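Local structure of ABC transporter, substrate binding protein (3C9H) at residues D89-S94 against L266-A271; G106-S111 against R126-A131; H170-T175 against R227-Y232. The protein binds a magnesium ion and probably serves as the periplasmic solute-binding component of an ABC transporter, capturing a substrate for uptake. All blocks are in the same frame, centred on the assembly; numbering follows the deposited sequence.

Contact 1: D89-S94 against L266-A271; sequences DFAFSS and LVPEAA
Leu266 and Ala91 form an antiparallel hydrogen-bonded pair where the end of strand 258-268 runs beside strand 90-93. Leu266 O receives Ala91 N at 2.9 Å in a bond that is almost straight at hydrogen (177°), and Leu266 N returns a bond to Ala91 O at 3.1 Å. The same Leu266 O takes a CA-H...O contact from Phe90 and lies obliquely against the Phe90 ring, 3.4 Å from CD1. On the sheet face shared by Leu266 and Ala91, the leucine holds CG between its backbone N and carbonyl carbon (chi1 62°), and CD1 comes within 4.0 Å of Ala91 CB. Next, Val267 spreads both methyls at the carbonyl of Asp89, CG1 being 3.5 Å from Asp89 O. Pro268 brings CD to 3.6 Å from that oxygen, and its CG lies at the margin of contact with the Ala91 methyl. Lacking an N-H, the proline has none to give Asp89 O, so the pairing with strand 90-93 is not carried on through its nitrogen, and a type I turn from Pro268 to Ala271, closed by Ala271 N to Pro268 O, carries the chain round. Ala271 then sets CB 3.7 Å from Asp89 OD1. That carboxylate is tied beyond the contact: OD1 accepts from Asn273 N and OD2 from Val37 N, joining the start of strand 90-93 to the strand on its other flank and to the chain leading into helix 274-285. The chemistry is therefore uneven: two main-chain bonds fix the register at Ala91, whereas Asp89 O, buried among the carbons of Val267 and Pro268, has no hydrogen-bonding partner in the model.

Contact 2: G106-S111 against R126-A131; sequences GYAQRS and RNTAYA
A classic beta bulge, with Thr128 and Ala129 both facing Trp125, opens strand 129-131, and the loop leading into it packs against the chain leaving the weakly bonded strand 108-109. At the bulge, Thr128 is wedged between Ala108 and Arg110. Its CG2 lies anti to the backbone N (chi1 to OG1 -61°) and meets the Ala108 methyl at 3.5 Å, while OG1 sits by Arg110 CA and donates back to Arg126 O from above the carbonyl plane, holding the threonine's rotation. Ser111 makes the direct polar link: its N donates to Asn127 O at 2.7 Å, tilted 25° from the carbonyl plane, and its O receives Tyr130 OH at 2.6 Å, at the ring edge. The tyrosine hydroxyl is also bonded to Ser116 OG. One water donates to Gln109 O (2.7 Å) and to Thr128 O (2.6 Å) and accepts from Ser111 OG, bridging two main-chain carbonyls. Arg110 reaches over the loop with an extended chain from CG to NE; Asn127 CB lies 3.7 Å above one face of its guanidinium, toward the rim. NH1 comes close to Arg126 O, but at too poor an angle for a bond; the charge is instead paired through NE with Asp112. Both segments border strand 258-268, Gln109 pairing with Val267 and Tyr130 with Gly265. Ser103 of helix 96-104 touches Ala108, Thr128 and Ala129, while helix 274-285 packs against Tyr130 through Leu281 and Met285 and against Ser111 through Arg278.

Contact 3: H170-T175 against R227-Y232; sequences HGRIAT and RFVLGY
Ala174 CB presses on the Phe228 ring, 3.5 Å from both CD2 and CE2, which the phenylalanine brings there with CG anti to its carbonyl carbon (chi1 -67°). The other sheet face carries Ile173 and Leu230, lying side by side and pointing the same way, with Ile173 CG2 3.9 Å from Leu230 CB; Ile173 CG2 also meets Val229. Between these layers strands 173-176 and 230-235 run parallel: Ala174 N donates to Leu230 O at 3.1 Å and Tyr232 N to Ala174 O at 3.0 Å. Helix 216-224 packs on the Ala174 and Phe228 side, helix 155-164 on that of Ile173 and Leu230, an alpha/beta layering in keeping with a lobe of the periplasmic binding protein fold. At one end Thr175 OG1 lies in the plane of the Tyr232 ring, at its edge, and donates to Tyr232 O at 2.8 Å from above the carbonyl plane. At the other, Arg172 O accepts Val229 N at 2.8 Å. The arginine chain, bent at chi3 (63°), folds its guanidinium over Val229 CG1, 3.1 Å from the plane; NE donates to Arg227 O, and NH2 to Gly226 O.

Overall arrangement
Contacts 1 and 2 form one neighbourhood, their centres 8 Å apart. Strand 258-268 joins them, pairing with strands 90-93, 108-109 and 129-131, and probable hydrogen bonds from Gln109 NE2 to Pro268 O and from Glu269 N to Tyr107 O run directly between them. Contact 3 lies across the chain's centre, with its centre about 34 Å from that of contact 1 and 38 Å from that of contact 2, consistent with the two-lobed build of this family. Along the sequence, contacts 2 and 3 are in series, both enclosed by the loop that contact 1 closes. The magnesium ion, bound by Ser41 and Asp43, is about 13 Å from the Ala91 side chain of contact 1.

Contact 1: D89-S94 against L266-A271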
# COMPACT_ATOMS: atom_id res chain seq x y z
N ASP A 89 11.53 -5.23 -14.70
CA ASP A 89 11.71 -3.98 -15.41
C ASP A 89 11.06 -2.80 -14.65
O ASP A 89 11.42 -1.63 -14.90
CB ASP A 89 11.09 -4.12 -16.79
CG ASP A 89 11.69 -5.29 -17.58
OD1 ASP A 89 12.91 -5.46 -17.50
OD2 ASP A 89 10.96 -6.05 -18.24
N PHE A 90 10.10 -3.12 -13.79
CA PHE A 90 9.35 -2.16 -12.96
C PHE A 90 8.98 -2.80 -11.62
O PHE A 90 8.48 -3.94 -11.59
CB PHE A 90 8.08 -1.69 -13.69
CG PHE A 90 7.38 -0.52 -13.03
CD1 PHE A 90 8.01 0.71 -12.87
CD2 PHE A 90 6.10 -0.64 -12.58
CE1 PHE A 90 7.34 1.77 -12.24
CE2 PHE A 90 5.43 0.42 -11.96
CZ PHE A 90 6.07 1.62 -11.80
N ALA A 91 9.27 -2.09 -10.53
CA ALA A 91 8.93 -2.51 -9.19
C ALA A 91 7.95 -1.50 -8.65
O ALA A 91 8.22 -0.29 -8.67
CB ALA A 91 10.18 -2.57 -8.29
N PHE A 92 6.83 -1.98 -8.16
CA PHE A 92 5.74 -1.11 -7.70
C PHE A 92 5.24 -1.61 -6.35
O PHE A 92 4.65 -2.71 -6.26
CB PHE A 92 4.64 -1.11 -8.76
CG PHE A 92 3.52 -0.11 -8.51
CD1 PHE A 92 3.79 1.22 -8.35
CD2 PHE A 92 2.18 -0.53 -8.53
CE1 PHE A 92 2.78 2.14 -8.14
CE2 PHE A 92 1.17 0.40 -8.34
CZ PHE A 92 1.49 1.74 -8.14
N SER A 93 5.46 -0.81 -5.29
CA SER A 93 5.29 -1.27 -3.92
C SER A 93 4.77 -0.19 -2.99
O SER A 93 5.19 0.97 -3.07
CB SER A 93 6.62 -1.77 -3.39
OG SER A 93 6.52 -2.20 -2.05
N SER A 94 3.89 -0.62 -2.10
CA SER A 94 3.35 0.19 -1.04
C SER A 94 4.30 0.24 0.16
O SER A 94 4.07 1.03 1.09
CB SER A 94 1.99 -0.31 -0.63
OG SER A 94 2.03 -1.69 -0.35
N LEU A 266 9.65 2.35 -9.39
CA LEU A 266 11.06 2.54 -9.83
C LEU A 266 11.42 1.44 -10.84
O LEU A 266 10.76 0.42 -10.90
CB LEU A 266 12.01 2.52 -8.64
CG LEU A 266 12.11 1.24 -7.79
CD1 LEU A 266 13.02 0.21 -8.47
CD2 LEU A 266 12.60 1.54 -6.32
N VAL A 267 12.45 1.71 -11.64
CA VAL A 267 13.01 0.77 -12.59
C VAL A 267 14.30 0.25 -11.98
O VAL A 267 15.20 1.04 -11.70
CB VAL A 267 13.36 1.47 -13.93
CG1 VAL A 267 14.14 0.52 -14.86
CG2 VAL A 267 12.08 1.99 -14.59
N PRO A 268 14.36 -1.06 -11.72
CA PRO A 268 15.56 -1.68 -11.20
C PRO A 268 16.80 -1.49 -12.11
O PRO A 268 16.70 -1.50 -13.34
CB PRO A 268 15.17 -3.16 -11.08
CG PRO A 268 13.65 -3.14 -10.90
CD PRO A 268 13.26 -2.04 -11.87
N GLU A 269 17.95 -1.30 -11.49
CA GLU A 269 19.23 -1.25 -12.16
C GLU A 269 19.47 -2.47 -13.08
O GLU A 269 20.02 -2.31 -14.18
CB GLU A 269 20.34 -1.18 -11.11
CG GLU A 269 21.71 -0.93 -11.66
CD GLU A 269 22.46 -2.19 -12.02
OE1 GLU A 269 22.01 -3.30 -11.62
OE2 GLU A 269 23.53 -2.09 -12.68
N ALA A 270 19.03 -3.65 -12.63
CA ALA A 270 19.25 -4.92 -13.36
C ALA A 270 18.07 -5.35 -14.23
O ALA A 270 17.97 -6.52 -14.64
CB ALA A 270 19.58 -6.01 -12.39
N ALA A 271 17.19 -4.42 -14.53
CA ALA A 271 16.10 -4.64 -15.48
C ALA A 271 16.65 -5.23 -16.77
O ALA A 271 17.67 -4.76 -17.27
CB ALA A 271 15.39 -3.34 -15.77

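Contact 2: G106-S111 against R126-A131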
# COMPACT_ATOMS: atom_id res chain seq x y z
N GLY A 106 21.53 1.45 -4.57
CA GLY A 106 22.01 1.21 -5.92
C GLY A 106 21.23 0.19 -6.74
O GLY A 106 21.65 -0.13 -7.85
N TYR A 107 20.10 -0.29 -6.21
CA TYR A 107 19.29 -1.30 -6.88
C TYR A 107 18.27 -0.72 -7.88
O TYR A 107 17.62 -1.48 -8.61
CB TYR A 107 18.60 -2.22 -5.85
CG TYR A 107 19.57 -3.10 -5.10
CD1 TYR A 107 19.92 -4.36 -5.58
CD2 TYR A 107 20.18 -2.66 -3.93
CE1 TYR A 107 20.86 -5.16 -4.91
CE2 TYR A 107 21.11 -3.45 -3.24
CZ TYR A 107 21.45 -4.70 -3.74
OH TYR A 107 22.36 -5.47 -3.06
N ALA A 108 18.14 0.60 -7.92
CA ALA A 108 17.32 1.28 -8.90
C ALA A 108 18.21 2.02 -9.91
O ALA A 108 19.44 2.13 -9.72
CB ALA A 108 16.36 2.24 -8.22
N GLN A 109 17.60 2.51 -10.98
CA GLN A 109 18.27 3.41 -11.91
C GLN A 109 17.35 4.60 -12.19
O GLN A 109 16.13 4.50 -12.08
CB GLN A 109 18.68 2.68 -13.20
CG GLN A 109 17.54 2.04 -13.98
CD GLN A 109 18.03 1.42 -15.27
OE1 GLN A 109 18.37 2.13 -16.20
NE2 GLN A 109 18.07 0.10 -15.34
N ARG A 110 17.97 5.73 -12.53
CA ARG A 110 17.28 6.98 -12.74
C ARG A 110 16.37 6.88 -13.95
O ARG A 110 16.72 6.25 -14.97
CB ARG A 110 18.31 8.12 -12.91
CG ARG A 110 17.74 9.51 -13.00
CD ARG A 110 18.88 10.57 -13.14
NE ARG A 110 18.39 11.95 -13.04
CZ ARG A 110 18.44 12.70 -11.94
NH1 ARG A 110 18.95 12.23 -10.79
NH2 ARG A 110 17.97 13.93 -11.98
N SER A 111 15.22 7.52 -13.84
CA SER A 111 14.26 7.57 -14.92
C SER A 111 13.90 9.02 -15.20
O SER A 111 13.05 9.58 -14.51
CB SER A 111 12.99 6.80 -14.55
OG SER A 111 13.26 5.44 -14.44
N ARG A 126 15.05 11.86 -6.53
CA ARG A 126 16.12 11.82 -7.54
C ARG A 126 15.75 11.28 -8.90
O ARG A 126 16.58 10.63 -9.54
CB ARG A 126 17.29 11.01 -7.01
CG ARG A 126 17.85 11.57 -5.74
CD ARG A 126 19.18 10.97 -5.48
NE ARG A 126 19.81 11.57 -4.31
CZ ARG A 126 20.79 11.02 -3.60
NH1 ARG A 126 21.27 9.80 -3.90
NH2 ARG A 126 21.27 11.67 -2.56
N ASN A 127 14.53 11.57 -9.35
CA ASN A 127 14.02 11.09 -10.65
C ASN A 127 14.11 9.56 -10.77
O ASN A 127 14.08 9.01 -11.87
CB ASN A 127 14.77 11.79 -11.80
CG ASN A 127 14.13 13.11 -12.23
OD1 ASN A 127 14.36 13.56 -13.36
ND2 ASN A 127 13.36 13.73 -11.36
N THR A 128 14.14 8.90 -9.62
CA THR A 128 14.43 7.47 -9.53
C THR A 128 13.26 6.67 -8.93
O THR A 128 12.80 5.72 -9.55
CB THR A 128 15.73 7.23 -8.70
OG1 THR A 128 16.82 7.87 -9.36
CG2 THR A 128 16.05 5.71 -8.61
N ALA A 129 12.84 7.06 -7.72
CA ALA A 129 11.66 6.54 -7.03
C ALA A 129 10.55 7.60 -7.01
O ALA A 129 10.76 8.76 -6.56
CB ALA A 129 12.01 6.17 -5.60
N TYR A 130 9.39 7.22 -7.52
CA TYR A 130 8.25 8.11 -7.62
C TYR A 130 7.05 7.57 -6.86
O TYR A 130 6.62 6.43 -7.07
CB TYR A 130 7.83 8.25 -9.09
CG TYR A 130 8.87 8.87 -10.00
CD1 TYR A 130 8.88 10.22 -10.23
CD2 TYR A 130 9.82 8.08 -10.69
CE1 TYR A 130 9.81 10.83 -11.09
CE2 TYR A 130 10.76 8.68 -11.55
CZ TYR A 130 10.74 10.05 -11.74
OH TYR A 130 11.61 10.66 -12.58
N ALA A 131 6.48 8.41 -6.01
CA ALA A 131 5.23 8.12 -5.32
C ALA A 131 4.11 8.36 -6.30
O ALA A 131 4.02 9.46 -6.89
CB ALA A 131 5.04 9.05 -4.11
O HOH W 1 13.48 4.51 -11.72

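Contact 3: H170-T175 against R227-Y232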
# COMPACT_ATOMS: atom_id res chain seq x y z
N HIS A 170 -13.66 -10.97 20.89
CA HIS A 170 -12.45 -11.75 21.09
C HIS A 170 -12.15 -12.73 19.95
O HIS A 170 -12.96 -13.59 19.63
CB HIS A 170 -12.47 -12.51 22.42
CG HIS A 170 -11.14 -13.09 22.77
ND1 HIS A 170 -10.21 -12.41 23.53
CD2 HIS A 170 -10.55 -14.25 22.41
CE1 HIS A 170 -9.12 -13.14 23.63
NE2 HIS A 170 -9.30 -14.26 22.96
N GLY A 171 -10.97 -12.58 19.34
CA GLY A 171 -10.60 -13.34 18.16
C GLY A 171 -11.38 -12.96 16.92
O GLY A 171 -11.35 -13.68 15.94
N ARG A 172 -12.08 -11.83 16.95
CA ARG A 172 -12.87 -11.38 15.80
C ARG A 172 -12.47 -9.96 15.38
O ARG A 172 -13.26 -9.21 14.80
CB ARG A 172 -14.36 -11.51 16.10
CG ARG A 172 -14.74 -12.98 16.28
CD ARG A 172 -16.19 -13.23 16.56
NE ARG A 172 -17.03 -12.80 15.46
CZ ARG A 172 -18.09 -12.00 15.57
NH1 ARG A 172 -18.50 -11.54 16.75
NH2 ARG A 172 -18.77 -11.68 14.49
N ILE A 173 -11.22 -9.60 15.66
CA ILE A 173 -10.63 -8.40 15.06
C ILE A 173 -9.33 -8.77 14.40
O ILE A 173 -8.72 -9.79 14.74
CB ILE A 173 -10.41 -7.25 16.07
CG1 ILE A 173 -9.40 -7.67 17.14
CG2 ILE A 173 -11.77 -6.84 16.70
CD1 ILE A 173 -8.92 -6.55 17.98
N ALA A 174 -8.91 -7.95 13.45
CA ALA A 174 -7.74 -8.28 12.64
C ALA A 174 -6.95 -7.04 12.21
O ALA A 174 -7.49 -5.94 12.11
CB ALA A 174 -8.17 -9.07 11.42
N THR A 175 -5.66 -7.26 11.96
CA THR A 175 -4.76 -6.23 11.45
C THR A 175 -3.61 -6.89 10.67
O THR A 175 -3.52 -8.13 10.55
CB THR A 175 -4.22 -5.34 12.59
OG1 THR A 175 -3.62 -4.17 12.03
CG2 THR A 175 -3.21 -6.10 13.47
N ARG A 227 -17.05 -12.96 9.95
CA ARG A 227 -16.11 -13.70 10.81
C ARG A 227 -15.38 -12.76 11.76
O ARG A 227 -15.14 -13.10 12.93
CB ARG A 227 -15.10 -14.50 9.99
CG ARG A 227 -15.65 -15.82 9.42
CD ARG A 227 -14.65 -16.49 8.49
NE ARG A 227 -14.68 -15.88 7.17
CZ ARG A 227 -13.90 -16.22 6.15
NH1 ARG A 227 -12.98 -17.15 6.28
NH2 ARG A 227 -14.04 -15.60 4.98
N PHE A 228 -15.05 -11.57 11.24
CA PHE A 228 -14.44 -10.49 12.00
C PHE A 228 -15.38 -9.32 12.03
O PHE A 228 -16.07 -9.06 11.06
CB PHE A 228 -13.15 -10.03 11.31
CG PHE A 228 -12.03 -11.05 11.31
CD1 PHE A 228 -11.96 -12.06 12.26
CD2 PHE A 228 -10.99 -10.94 10.39
CE1 PHE A 228 -10.92 -12.98 12.25
CE2 PHE A 228 -9.94 -11.86 10.38
CZ PHE A 228 -9.91 -12.88 11.32
N VAL A 229 -15.38 -8.58 13.13
CA VAL A 229 -16.23 -7.39 13.24
C VAL A 229 -15.49 -6.09 12.91
O VAL A 229 -16.10 -5.11 12.51
CB VAL A 229 -16.84 -7.32 14.63
CG1 VAL A 229 -17.67 -8.59 14.90
CG2 VAL A 229 -15.77 -7.09 15.71
N LEU A 230 -14.17 -6.08 13.08
CA LEU A 230 -13.34 -4.89 12.87
C LEU A 230 -11.98 -5.26 12.27
O LEU A 230 -11.37 -6.28 12.65
CB LEU A 230 -13.07 -4.17 14.20
CG LEU A 230 -14.15 -3.28 14.81
CD1 LEU A 230 -13.81 -3.00 16.28
CD2 LEU A 230 -14.31 -1.98 14.01
N GLY A 231 -11.49 -4.42 11.36
CA GLY A 231 -10.10 -4.45 10.94
C GLY A 231 -9.42 -3.10 11.13
O GLY A 231 -10.05 -2.04 11.00
N TYR A 232 -8.13 -3.14 11.43
CA TYR A 232 -7.35 -1.96 11.77
C TYR A 232 -6.19 -1.79 10.77
O TYR A 232 -5.49 -2.76 10.47
CB TYR A 232 -6.80 -2.07 13.20
CG TYR A 232 -5.89 -0.94 13.58
CD1 TYR A 232 -6.41 0.29 13.93
CD2 TYR A 232 -4.50 -1.10 13.57
CE1 TYR A 232 -5.58 1.36 14.24
CE2 TYR A 232 -3.65 -0.03 13.89
CZ TYR A 232 -4.20 1.19 14.22
OH TYR A 232 -3.39 2.25 14.55